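Local coordinates for McyG protein (Microcystis aeruginosa PCC 7806, PDB 4R0M) that probably activates phenylalanine or a related starter acid as its adenylate for loading onto a carrier domain during microcystin assembly, at residues E453-E458 with Q509-A514. Sequence-based numbering, arbitrary orientation.
Sequences ETTIEE and QKFGIA
Thr-455 and Lys-510 bring their CA atoms to 8.2 Å, where helix 449-457 packs beside the last turn of helix 498-511. Two helices joined through the strands 468-474 and 479-486 form part of the small C-terminal subdomain of an ANL-family adenylation domain, and within these segments a small contact is carried by three side chains, with Ile-456 on Val-507 adding to the wider helix packing. Thr-455 does the work for segment 453-458, pointing toward the other helix and burying its short side chain there. Its CB lies in the plane of the Phe-511 ring, 3.8 Å from CE2, so the threonine meets the edge of the aromatic ring rather than a face. OG1 sits near the same plane, 3.3 Å from CE2 and 3.5 Å from CZ. This hydroxyl is nevertheless held by its own helix, through a hydrogen bond to Glu-451 O, which lets a polar atom rest beside a hydrocarbon rim. With OG1 set beside the backbone N (chi1 -50°), CG2 is turned anti to that nitrogen and lies between Phe-511 CE2 and Lys-510 CG. The lysine chain bends at chi2 (-71°), and Lys-510 NZ ends 6.1 Å from Glu-458 OE1, near enough for at most a loose attraction. Phe-511 also touches Glu-451 and Leu-452, while Thr-455 reaches His-506 one turn back along the partner helix. An alanine here lacks both OG1 and CG2, and Phe-511 would probably lose the group at its edge and be freer to shift. Past the ring the chain leaves the helix at Gly-512, whose positive phi of 87° would press a side chain against the preceding carbonyl O. On the lysine side, the packing comes down to Thr-455 CG2 against Lys-510 CG, 4.0 Å apart.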
# COMPACT_ATOMS: atom_id res chain seq x y z
N GLU A 453 0.14 -11.99 -15.56
CA GLU A 453 -1.07 -11.72 -14.78
C GLU A 453 -2.08 -10.86 -15.54
O GLU A 453 -3.27 -11.16 -15.53
CB GLU A 453 -0.71 -11.07 -13.44
CG GLU A 453 -0.17 -12.06 -12.41
CD GLU A 453 0.80 -11.43 -11.43
OE1 GLU A 453 0.72 -10.20 -11.19
OE2 GLU A 453 1.64 -12.17 -10.88
N THR A 454 -1.60 -9.81 -16.20
CA THR A 454 -2.47 -8.94 -17.00
C THR A 454 -3.12 -9.74 -18.13
O THR A 454 -4.33 -9.65 -18.35
CB THR A 454 -1.71 -7.73 -17.59
OG1 THR A 454 -1.03 -7.03 -16.54
CG2 THR A 454 -2.67 -6.77 -18.29
N THR A 455 -2.31 -10.55 -18.82
CA THR A 455 -2.77 -11.40 -19.91
C THR A 455 -3.85 -12.37 -19.44
O THR A 455 -4.88 -12.54 -20.10
CB THR A 455 -1.61 -12.17 -20.56
OG1 THR A 455 -0.55 -11.25 -20.88
CG2 THR A 455 -2.06 -12.87 -21.84
N ILE A 456 -3.61 -13.00 -18.28
CA ILE A 456 -4.58 -13.90 -17.66
C ILE A 456 -5.88 -13.16 -17.33
O ILE A 456 -6.97 -13.67 -17.58
CB ILE A 456 -4.02 -14.54 -16.37
CG1 ILE A 456 -2.80 -15.41 -16.69
CG2 ILE A 456 -5.08 -15.37 -15.65
CD1 ILE A 456 -1.81 -15.52 -15.55
N GLU A 457 -5.75 -11.95 -16.79
CA GLU A 457 -6.91 -11.18 -16.31
C GLU A 457 -7.79 -10.60 -17.42
O GLU A 457 -8.89 -10.11 -17.16
CB GLU A 457 -6.48 -10.11 -15.30
CG GLU A 457 -6.06 -10.70 -13.96
CD GLU A 457 -5.69 -9.67 -12.92
OE1 GLU A 457 -5.39 -8.51 -13.28
OE2 GLU A 457 -5.70 -10.02 -11.72
N GLU A 458 -7.31 -10.67 -18.67
CA GLU A 458 -8.12 -10.31 -19.84
C GLU A 458 -9.24 -11.32 -20.07
O GLU A 458 -10.29 -10.97 -20.62
CB GLU A 458 -7.25 -10.25 -21.10
CG GLU A 458 -6.22 -9.12 -21.13
CD GLU A 458 -5.21 -9.29 -22.24
OE1 GLU A 458 -5.42 -10.14 -23.14
OE2 GLU A 458 -4.19 -8.57 -22.23
N GLN A 509 -0.30 -19.14 -26.21
CA GLN A 509 -0.48 -18.40 -27.45
C GLN A 509 0.27 -17.07 -27.47
O GLN A 509 0.78 -16.66 -28.52
CB GLN A 509 -1.97 -18.14 -27.73
CG GLN A 509 -2.81 -19.39 -28.02
CD GLN A 509 -2.45 -20.08 -29.33
OE1 GLN A 509 -1.89 -19.46 -30.24
NE2 GLN A 509 -2.77 -21.36 -29.42
N LYS A 510 0.34 -16.41 -26.32
CA LYS A 510 0.94 -15.07 -26.23
C LYS A 510 2.41 -15.08 -25.84
O LYS A 510 3.17 -14.21 -26.27
CB LYS A 510 0.14 -14.18 -25.27
CG LYS A 510 -1.33 -13.99 -25.63
CD LYS A 510 -1.53 -13.12 -26.87
CE LYS A 510 -3.00 -12.96 -27.20
NZ LYS A 510 -3.23 -12.16 -28.44
N PHE A 511 2.82 -16.05 -25.03
CA PHE A 511 4.18 -16.07 -24.47
C PHE A 511 5.08 -17.19 -24.99
O PHE A 511 6.31 -17.07 -24.93
CB PHE A 511 4.12 -16.10 -22.93
CG PHE A 511 3.62 -14.83 -22.32
CD1 PHE A 511 4.50 -13.80 -22.00
CD2 PHE A 511 2.27 -14.65 -22.06
CE1 PHE A 511 4.04 -12.62 -21.44
CE2 PHE A 511 1.80 -13.47 -21.49
CZ PHE A 511 2.69 -12.45 -21.18
N GLY A 512 4.48 -18.27 -25.49
CA GLY A 512 5.25 -19.40 -26.00
C GLY A 512 5.62 -20.42 -24.93
O GLY A 512 6.19 -21.48 -25.24
N ILE A 513 5.31 -20.10 -23.68
CA ILE A 513 5.49 -21.03 -22.56
C ILE A 513 4.15 -21.27 -21.88
O ILE A 513 3.22 -20.46 -22.01
CB ILE A 513 6.53 -20.53 -21.53
CG1 ILE A 513 6.19 -19.11 -21.05
CG2 ILE A 513 7.94 -20.59 -22.12
CD1 ILE A 513 6.83 -18.74 -19.72
N ALA A 514 4.05 -22.37 -21.15
CA ALA A 514 2.80 -22.77 -20.53
C ALA A 514 2.90 -22.88 -19.01
O ALA A 514 3.96 -23.22 -18.49
CB ALA A 514 2.32 -24.08 -21.13